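Local coordinates for exported protein (Bacteroides fragilis, PDB 4JX0), which is of unknown function but binds magnesium and pairs a BT_3987-like N-terminal domain with a probable F5/8 type C (discoidin-like) domain, at residues 77-91 and 144-157. Numbering follows the deposited sequence.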
ATOM      1  N   TYR A  77       8.127  37.350  -2.608  1.00 38.07           N
ATOM      2  CA  TYR A  77       7.683  38.187  -3.723  1.00 36.35           C
ATOM      3  C   TYR A  77       6.724  39.292  -3.225  1.00 40.55           C
ATOM      4  O   TYR A  77       5.995  39.098  -2.250  1.00 39.08           O
ATOM      5  CB  TYR A  77       7.033  37.292  -4.786  1.00 35.30           C
ATOM      6  CG  TYR A  77       6.891  37.941  -6.139  1.00 35.21           C
ATOM      7  CD1 TYR A  77       8.006  38.205  -6.926  1.00 36.72           C
ATOM      8  CD2 TYR A  77       5.638  38.200  -6.681  1.00 35.38           C
ATOM      9  CE1 TYR A  77       7.881  38.795  -8.182  1.00 35.93           C
ATOM     10  CE2 TYR A  77       5.499  38.777  -7.940  1.00 35.87           C
ATOM     11  CZ  TYR A  77       6.622  39.062  -8.693  1.00 41.17           C
ATOM     12  OH  TYR A  77       6.463  39.678  -9.907  1.00 41.01           O
ATOM     13  N   LYS A  78       6.764  40.456  -3.906  1.00 37.60           N
ATOM     14  CA  LYS A  78       6.005  41.675  -3.590  1.00 37.66           C
ATOM     15  C   LYS A  78       4.466  41.514  -3.553  1.00 42.67           C
ATOM     16  O   LYS A  78       3.812  42.274  -2.843  1.00 42.93           O
ATOM     17  CB  LYS A  78       6.350  42.788  -4.608  1.00 39.54           C
ATOM     18  CG  LYS A  78       5.816  42.557  -6.029  1.00 44.84           C
ATOM     19  CD  LYS A  78       6.568  43.380  -7.068  1.00 48.58           C
ATOM     20  CE  LYS A  78       6.052  43.157  -8.471  1.00 59.73           C
ATOM     21  NZ  LYS A  78       6.886  43.855  -9.495  1.00 66.79           N
ATOM     22  N   GLU A  79       3.894  40.579  -4.328  1.00 39.73           N
ATOM     23  CA  GLU A  79       2.442  40.372  -4.418  1.00 39.85           C
ATOM     24  C   GLU A  79       2.087  38.871  -4.351  1.00 43.55           C
ATOM     25  O   GLU A  79       2.976  38.021  -4.371  1.00 41.70           O
ATOM     26  CB  GLU A  79       1.889  41.016  -5.710  1.00 41.03           C
ATOM     27  CG  GLU A  79       2.547  40.548  -7.002  1.00 53.52           C
ATOM     28  CD  GLU A  79       2.211  41.329  -8.262  1.00 78.49           C
ATOM     29  OE1 GLU A  79       1.414  42.292  -8.187  1.00 81.49           O
ATOM     30  OE2 GLU A  79       2.756  40.974  -9.333  1.00 69.46           O
ATOM     31  N   ASP A  80       0.787  38.556  -4.213  1.00 41.37           N
ATOM     32  CA  ASP A  80       0.314  37.166  -4.130  1.00 40.83           C
ATOM     33  C   ASP A  80       0.460  36.479  -5.486  1.00 43.86           C
ATOM     34  O   ASP A  80       0.174  37.107  -6.506  1.00 43.62           O
ATOM     35  CB  ASP A  80      -1.163  37.094  -3.675  1.00 42.68           C
ATOM     36  CG  ASP A  80      -1.462  37.625  -2.283  1.00 56.02           C
ATOM     37  OD1 ASP A  80      -0.505  38.003  -1.566  1.00 56.34           O
ATOM     38  OD2 ASP A  80      -2.655  37.659  -1.906  1.00 65.51           O
ATOM     39  N   ILE A  81       0.904  35.203  -5.497  1.00 39.15           N
ATOM     40  CA  ILE A  81       1.069  34.403  -6.719  1.00 37.87           C
ATOM     41  C   ILE A  81       0.108  33.226  -6.647  1.00 42.42           C
ATOM     42  O   ILE A  81       0.267  32.379  -5.767  1.00 42.17           O
ATOM     43  CB  ILE A  81       2.537  33.894  -6.914  1.00 39.96           C
ATOM     44  CG1 ILE A  81       3.580  35.023  -6.791  1.00 40.25           C
ATOM     45  CG2 ILE A  81       2.690  33.179  -8.257  1.00 38.98           C
ATOM     46  CD1 ILE A  81       4.868  34.548  -6.251  1.00 42.75           C
ATOM     47  N   LYS A  82      -0.867  33.154  -7.564  1.00 39.01           N
ATOM     48  CA  LYS A  82      -1.802  32.023  -7.602  1.00 38.61           C
ATOM     49  C   LYS A  82      -1.154  30.905  -8.400  1.00 42.90           C
ATOM     50  O   LYS A  82      -0.758  31.136  -9.540  1.00 42.59           O
ATOM     51  CB  LYS A  82      -3.155  32.421  -8.225  1.00 40.47           C
ATOM     52  CG  LYS A  82      -3.982  33.375  -7.369  1.00 48.30           C
ATOM     53  CD  LYS A  82      -5.379  33.584  -7.953  1.00 60.60           C
ATOM     54  CE  LYS A  82      -6.323  34.275  -6.998  1.00 79.61           C
ATOM     55  NZ  LYS A  82      -7.725  34.283  -7.504  1.00 92.65           N
ATOM     56  N   VAL A  83      -1.039  29.705  -7.809  1.00 39.53           N
ATOM     57  CA  VAL A  83      -0.425  28.542  -8.452  1.00 38.71           C
ATOM     58  C   VAL A  83      -1.397  27.371  -8.468  1.00 43.63           C
ATOM     59  O   VAL A  83      -2.268  27.264  -7.606  1.00 43.43           O
ATOM     60  CB  VAL A  83       0.908  28.128  -7.785  1.00 41.94           C
ATOM     61  CG1 VAL A  83       1.997  29.147  -8.082  1.00 42.02           C
ATOM     62  CG2 VAL A  83       0.757  27.913  -6.272  1.00 41.50           C
ATOM     63  N   ASN A  84      -1.232  26.480  -9.442  1.00 41.11           N
ATOM     64  CA  ASN A  84      -2.076  25.293  -9.568  1.00 41.59           C
ATOM     65  C   ASN A  84      -1.385  24.239 -10.404  1.00 46.91           C
ATOM     66  O   ASN A  84      -0.421  24.557 -11.096  1.00 47.94           O
ATOM     67  CB  ASN A  84      -3.440  25.662 -10.195  1.00 43.99           C
ATOM     68  CG  ASN A  84      -4.591  24.729  -9.802  1.00 72.61           C
ATOM     69  OD1 ASN A  84      -4.397  23.588  -9.340  1.00 63.62           O
ATOM     70  ND2 ASN A  84      -5.818  25.194  -9.976  1.00 64.62           N
ATOM     71  N   LEU A  85      -1.870  22.987 -10.342  1.00 43.83           N
ATOM     72  CA  LEU A  85      -1.353  21.893 -11.167  1.00 43.83           C
ATOM     73  C   LEU A  85      -2.307  21.607 -12.308  1.00 50.63           C
ATOM     74  O   LEU A  85      -3.502  21.884 -12.210  1.00 50.42           O
ATOM     75  CB  LEU A  85      -1.177  20.616 -10.344  1.00 43.20           C
ATOM     76  CG  LEU A  85      -0.014  20.593  -9.389  1.00 47.48           C
ATOM     77  CD1 LEU A  85      -0.215  19.527  -8.352  1.00 47.05           C
ATOM     78  CD2 LEU A  85       1.308  20.384 -10.120  1.00 50.69           C
HETATM   79  N   MSE A  86      -1.797  21.020 -13.375  1.00 49.93           N
HETATM   80  CA  MSE A  86      -2.646  20.624 -14.491  1.00 51.35           C
HETATM   81  C   MSE A  86      -2.142  19.320 -15.054  1.00 54.16           C
HETATM   82  O   MSE A  86      -0.961  19.013 -14.933  1.00 52.32           O
HETATM   83  CB  MSE A  86      -2.729  21.719 -15.564  1.00 54.85           C
HETATM   84  CG  MSE A  86      -1.473  21.903 -16.386  1.00 63.93           C
HETATM   85 SE   MSE A  86      -1.892  22.952 -17.940  0.75 74.84          SE
HETATM   86  CE  MSE A  86      -2.649  21.522 -19.096  1.00 71.98           C
ATOM     87  N   LYS A  87      -3.044  18.553 -15.654  1.00 52.38           N
ATOM     88  CA  LYS A  87      -2.718  17.260 -16.228  1.00 53.14           C
ATOM     89  C   LYS A  87      -2.183  17.464 -17.626  1.00 59.54           C
ATOM     90  O   LYS A  87      -2.942  17.821 -18.522  1.00 59.55           O
ATOM     91  CB  LYS A  87      -3.963  16.358 -16.230  1.00 55.59           C
ATOM     92  CG  LYS A  87      -3.727  14.937 -16.708  1.00 69.13           C
ATOM     93  CD  LYS A  87      -4.978  14.104 -16.480  1.00 78.01           C
ATOM     94  CE  LYS A  87      -5.044  12.867 -17.336  1.00 87.04           C
ATOM     95  NZ  LYS A  87      -3.955  11.903 -17.038  1.00 97.52           N
ATOM     96  N   GLU A  88      -0.869  17.284 -17.804  1.00 58.25           N
ATOM     97  CA  GLU A  88      -0.227  17.392 -19.108  1.00 59.61           C
ATOM     98  C   GLU A  88       0.256  15.995 -19.478  1.00 65.21           C
ATOM     99  O   GLU A  88       1.340  15.578 -19.073  1.00 63.92           O
ATOM    100  CB  GLU A  88       0.905  18.437 -19.088  1.00 61.03           C
ATOM    101  CG  GLU A  88       1.494  18.738 -20.463  1.00 75.03           C
ATOM    102  CD  GLU A  88       0.523  19.331 -21.466  1.00101.90           C
ATOM    103  OE1 GLU A  88       0.233  20.545 -21.372  1.00100.01           O
ATOM    104  OE2 GLU A  88       0.038  18.574 -22.338  1.00100.09           O
ATOM    105  N   ASP A  89      -0.586  15.262 -20.229  1.00 64.53           N
ATOM    106  CA  ASP A  89      -0.317  13.881 -20.645  1.00 66.26           C
ATOM    107  C   ASP A  89       0.880  13.747 -21.606  1.00 72.78           C
ATOM    108  O   ASP A  89       1.483  12.675 -21.656  1.00 72.74           O
ATOM    109  CB  ASP A  89      -1.568  13.271 -21.308  1.00 69.11           C
ATOM    110  CG  ASP A  89      -2.753  13.107 -20.368  1.00 81.76           C
ATOM    111  OD1 ASP A  89      -2.543  12.663 -19.216  1.00 82.62           O
ATOM    112  OD2 ASP A  89      -3.896  13.388 -20.797  1.00 87.34           O
ATOM    113  N   LYS A  90       1.235  14.822 -22.344  1.00 70.74           N
ATOM    114  CA  LYS A  90       2.368  14.824 -23.280  1.00 71.77           C
ATOM    115  C   LYS A  90       3.701  14.443 -22.590  1.00 77.25           C
ATOM    116  O   LYS A  90       4.562  13.843 -23.235  1.00 78.00           O
ATOM    117  CB  LYS A  90       2.517  16.205 -23.951  1.00 74.49           C
ATOM    118  CG  LYS A  90       1.365  16.583 -24.891  1.00 93.55           C
ATOM    119  CD  LYS A  90       1.455  18.039 -25.376  1.00105.81           C
ATOM    120  CE  LYS A  90       0.187  18.501 -26.064  1.00115.93           C
ATOM    121  NZ  LYS A  90       0.264  19.919 -26.511  1.00122.23           N
ATOM    122  N   LEU A  91       3.860  14.767 -21.284  1.00 73.96           N
ATOM    123  CA  LEU A  91       5.079  14.462 -20.516  1.00 74.32           C
ATOM    124  C   LEU A  91       5.259  12.966 -20.217  1.00 80.30           C
ATOM    125  O   LEU A  91       6.361  12.559 -19.845  1.00 79.36           O
ATOM    126  CB  LEU A  91       5.116  15.236 -19.183  1.00 73.44           C
ATOM    127  CG  LEU A  91       5.614  16.677 -19.265  1.00 77.70           C
ATOM    128  CD1 LEU A  91       4.593  17.569 -19.911  1.00 77.66           C
ATOM    129  CD2 LEU A  91       5.951  17.209 -17.890  1.00 79.12           C
HETATM  130  N   MSE A 144       0.123   8.959 -14.952  1.00 43.58           N
HETATM  131  CA  MSE A 144      -0.191  10.334 -15.299  1.00 44.19           C
HETATM  132  C   MSE A 144       0.934  11.277 -14.945  1.00 48.61           C
HETATM  133  O   MSE A 144       1.709  11.021 -14.015  1.00 47.74           O
HETATM  134  CB  MSE A 144      -1.477  10.808 -14.631  1.00 46.25           C
HETATM  135  CG  MSE A 144      -1.446  10.779 -13.119  1.00 53.26           C
HETATM  136 SE   MSE A 144      -3.019  11.649 -12.408  0.75 61.98          SE
HETATM  137  CE  MSE A 144      -2.513  13.408 -12.662  1.00 58.31           C
ATOM    138  N   ALA A 145       0.997  12.383 -15.697  1.00 45.30           N
ATOM    139  CA  ALA A 145       1.975  13.444 -15.511  1.00 44.51           C
ATOM    140  C   ALA A 145       1.239  14.743 -15.268  1.00 46.35           C
ATOM    141  O   ALA A 145       0.184  14.979 -15.866  1.00 44.91           O
ATOM    142  CB  ALA A 145       2.869  13.551 -16.733  1.00 45.92           C
ATOM    143  N   ILE A 146       1.781  15.571 -14.369  1.00 42.70           N
ATOM    144  CA  ILE A 146       1.195  16.863 -14.002  1.00 41.89           C
ATOM    145  C   ILE A 146       2.273  17.934 -14.023  1.00 44.03           C
ATOM    146  O   ILE A 146       3.433  17.630 -13.723  1.00 43.36           O
ATOM    147  CB  ILE A 146       0.482  16.817 -12.618  1.00 44.19           C
ATOM    148  CG1 ILE A 146       1.296  16.032 -11.579  1.00 44.11           C
ATOM    149  CG2 ILE A 146      -0.898  16.229 -12.783  1.00 44.07           C
ATOM    150  CD1 ILE A 146       1.020  16.388 -10.138  1.00 51.42           C
ATOM    151  N   LYS A 147       1.902  19.175 -14.399  1.00 39.56           N
ATOM    152  CA  LYS A 147       2.858  20.285 -14.440  1.00 39.12           C
ATOM    153  C   LYS A 147       2.338  21.453 -13.634  1.00 41.12           C
ATOM    154  O   LYS A 147       1.127  21.672 -13.565  1.00 40.35           O
ATOM    155  CB  LYS A 147       3.202  20.722 -15.884  1.00 41.89           C
ATOM    156  CG  LYS A 147       2.064  21.321 -16.700  1.00 58.61           C
ATOM    157  CD  LYS A 147       2.571  21.738 -18.079  1.00 74.01           C
ATOM    158  CE  LYS A 147       1.514  22.417 -18.922  1.00 85.47           C
ATOM    159  NZ  LYS A 147       2.012  22.774 -20.280  1.00 91.73           N
ATOM    160  N   LEU A 148       3.268  22.204 -13.028  1.00 36.56           N
ATOM    161  CA  LEU A 148       2.943  23.384 -12.236  1.00 36.17           C
ATOM    162  C   LEU A 148       2.669  24.569 -13.162  1.00 43.38           C
ATOM    163  O   LEU A 148       3.342  24.721 -14.191  1.00 43.62           O
ATOM    164  CB  LEU A 148       4.107  23.690 -11.282  1.00 35.40           C
ATOM    165  CG  LEU A 148       3.913  24.837 -10.311  1.00 38.47           C
ATOM    166  CD1 LEU A 148       2.848  24.523  -9.285  1.00 38.20           C
ATOM    167  CD2 LEU A 148       5.211  25.194  -9.643  1.00 40.06           C
ATOM    168  N   THR A 149       1.672  25.402 -12.804  1.00 41.27           N
ATOM    169  CA  THR A 149       1.285  26.578 -13.594  1.00 41.76           C
ATOM    170  C   THR A 149       1.063  27.790 -12.700  1.00 48.27           C
ATOM    171  O   THR A 149       0.841  27.635 -11.507  1.00 47.56           O
ATOM    172  CB  THR A 149      -0.002  26.286 -14.393  1.00 43.06           C
ATOM    173  OG1 THR A 149      -1.108  26.132 -13.499  1.00 43.91           O
ATOM    174  CG2 THR A 149       0.118  25.065 -15.279  1.00 38.01           C
HETATM  175  N   MSE A 150       1.110  28.992 -13.293  1.00 47.53           N
HETATM  176  CA  MSE A 150       0.830  30.271 -12.633  1.00 48.27           C
HETATM  177  C   MSE A 150      -0.363  30.894 -13.321  1.00 56.50           C
HETATM  178  O   MSE A 150      -0.445  30.837 -14.553  1.00 56.80           O
HETATM  179  CB  MSE A 150       2.028  31.208 -12.713  1.00 50.45           C
HETATM  180  CG  MSE A 150       3.123  30.873 -11.739  1.00 57.40           C
HETATM  181 SE   MSE A 150       4.485  32.263 -11.709  0.75 65.46          SE
HETATM  182  CE  MSE A 150       4.929  32.368 -13.598  1.00 62.31           C
ATOM    183  N   GLU A 151      -1.282  31.496 -12.556  1.00 55.65           N
ATOM    184  CA  GLU A 151      -2.495  32.066 -13.145  1.00 57.06           C
ATOM    185  C   GLU A 151      -2.199  33.323 -13.984  1.00 62.61           C
ATOM    186  O   GLU A 151      -2.416  33.313 -15.203  1.00 62.79           O
ATOM    187  CB  GLU A 151      -3.535  32.382 -12.058  1.00 58.79           C
ATOM    188  CG  GLU A 151      -4.914  32.716 -12.596  1.00 73.03           C
ATOM    189  CD  GLU A 151      -5.903  33.067 -11.504  1.00104.03           C
ATOM    190  OE1 GLU A 151      -6.371  32.134 -10.810  1.00101.24           O
ATOM    191  OE2 GLU A 151      -6.195  34.274 -11.328  1.00100.62           O
ATOM    192  N   GLY A 152      -1.718  34.376 -13.334  1.00 58.37           N
ATOM    193  CA  GLY A 152      -1.469  35.641 -14.007  1.00 57.96           C
ATOM    194  C   GLY A 152      -0.085  35.779 -14.591  1.00 60.44           C
ATOM    195  O   GLY A 152       0.632  34.792 -14.778  1.00 59.19           O
ATOM    196  N   SER A 153       0.265  37.032 -14.896  1.00 56.43           N
ATOM    197  CA  SER A 153       1.570  37.437 -15.390  1.00 55.91           C
ATOM    198  C   SER A 153       2.187  38.314 -14.307  1.00 57.17           C
ATOM    199  O   SER A 153       1.594  39.335 -13.930  1.00 57.73           O
ATOM    200  CB  SER A 153       1.442  38.178 -16.721  1.00 60.52           C
ATOM    201  OG  SER A 153       2.699  38.330 -17.364  1.00 68.28           O
ATOM    202  N   HIS A 154       3.325  37.866 -13.751  1.00 49.13           N
ATOM    203  CA  HIS A 154       4.050  38.548 -12.684  1.00 46.73           C
ATOM    204  C   HIS A 154       5.432  38.915 -13.210  1.00 45.58           C
ATOM    205  O   HIS A 154       6.033  38.114 -13.925  1.00 45.33           O
ATOM    206  CB  HIS A 154       4.132  37.626 -11.468  1.00 47.31           C
ATOM    207  CG  HIS A 154       2.809  37.357 -10.816  1.00 50.66           C
ATOM    208  ND1 HIS A 154       2.170  38.325 -10.072  1.00 52.75           N
ATOM    209  CD2 HIS A 154       2.057  36.231 -10.798  1.00 52.00           C
ATOM    210  CE1 HIS A 154       1.058  37.767  -9.619  1.00 51.99           C
ATOM    211  NE2 HIS A 154       0.944  36.506 -10.038  1.00 51.95           N
ATOM    212  N   GLU A 155       5.928  40.119 -12.890  1.00 38.82           N
ATOM    213  CA  GLU A 155       7.218  40.600 -13.411  1.00 37.34           C
ATOM    214  C   GLU A 155       8.419  40.015 -12.646  1.00 38.16           C
ATOM    215  O   GLU A 155       8.407  39.987 -11.422  1.00 37.56           O
ATOM    216  CB  GLU A 155       7.283  42.138 -13.377  1.00 38.87           C
ATOM    217  CG  GLU A 155       6.171  42.814 -14.166  1.00 48.61           C
ATOM    218  CD  GLU A 155       6.331  44.306 -14.403  1.00 66.24           C
ATOM    219  OE1 GLU A 155       7.328  44.896 -13.927  1.00 62.77           O
ATOM    220  OE2 GLU A 155       5.487  44.873 -15.132  1.00 59.55           O
ATOM    221  N   HIS A 156       9.469  39.587 -13.380  1.00 33.32           N
ATOM    222  CA  HIS A 156      10.696  38.995 -12.827  1.00 32.43           C
ATOM    223  C   HIS A 156      10.364  37.780 -11.956  1.00 36.11           C
ATOM    224  O   HIS A 156      10.879  37.632 -10.851  1.00 35.26           O
ATOM    225  CB  HIS A 156      11.531  40.029 -12.056  1.00 32.93           C
ATOM    226  CG  HIS A 156      12.081  41.107 -12.931  1.00 35.78           C
ATOM    227  ND1 HIS A 156      13.380  41.064 -13.396  1.00 37.61           N
ATOM    228  CD2 HIS A 156      11.484  42.222 -13.406  1.00 36.95           C
ATOM    229  CE1 HIS A 156      13.533  42.143 -14.145  1.00 36.94           C
ATOM    230  NE2 HIS A 156      12.414  42.864 -14.185  1.00 37.02           N
ATOM    231  N   LEU A 157       9.481  36.923 -12.482  1.00 32.71           N
ATOM    232  CA  LEU A 157       9.017  35.704 -11.838  1.00 32.10           C
ATOM    233  C   LEU A 157       8.721  34.670 -12.908  1.00 37.83           C
ATOM    234  O   LEU A 157       8.126  35.016 -13.930  1.00 38.29           O
ATOM    235  CB  LEU A 157       7.755  35.984 -11.010  1.00 31.44           C
ATOM    236  CG  LEU A 157       7.263  34.843 -10.117  1.00 35.10           C
ATOM    237  CD1 LEU A 157       8.140  34.684  -8.892  1.00 35.28           C
ATOM    238  CD2 LEU A 157       5.838  35.070  -9.707  1.00 35.46           C
TER
HETATM  239  O   HOH W   1       0.195  41.215 -11.401  1.00 43.53           O
HETATM  240  O   HOH W   2      -1.593  35.119 -10.291  1.00 31.16           O
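Y77 opens the contact by sending its side chain across to the loop that follows strand 142-150. With CG anti to the backbone N (chi1 -163°), its hydroxyl donates to the carbonyl O of E155, while L157 CD2 lies over one ring face, 4.2 Å from the centroid of the Y77 ring. A tyrosine suits this place because its flat ring packs against leucine and its OH still serves a loop carbonyl. Its edge is also turned toward the face of H154, the planes 86° apart. E79 holds that imidazole: H154 ND1 donates to E79 OE2 over 2.8 Å, in the plane of the imidazole but from above that of the carboxylate. On its far side, NE2 is hydrogen-bonded to a water, which accepts from the backbone N of G152. I81, beta-branched and apolar, brings its CD1 tip to tip with L157 CD2 at 3.6 Å.

From K82 onward the two segments run antiparallel, as neighbouring strands of the N-terminal domain's sheet. V83 and L85 point to the buried face, joined there by L148 and I146; V71 and F69 of strand 66-73 pack onto this layer. N84 O accepts twice from T149, from its N at 2.8 Å and from OG1 at 3.0 Å, the hydroxyl standing above the carbonyl plane. Selenomethionine M86 rests its SE 3.6 Å from K147 CE, where the lysine's aliphatic stem offers an apolar surface. E88, bent at chi2 (62°), brings OE1 to 3.1 Å from K147 NZ in a salt bridge, and L91 CB settles on A145 CB. The chemistry is divided: backbone bonds and an apolar inner face join the strands, polar and charged side chains bridge them on the other face, and a histidine-carboxylate and tyrosine cluster ties the following loop to the residues leading into strand 81-87.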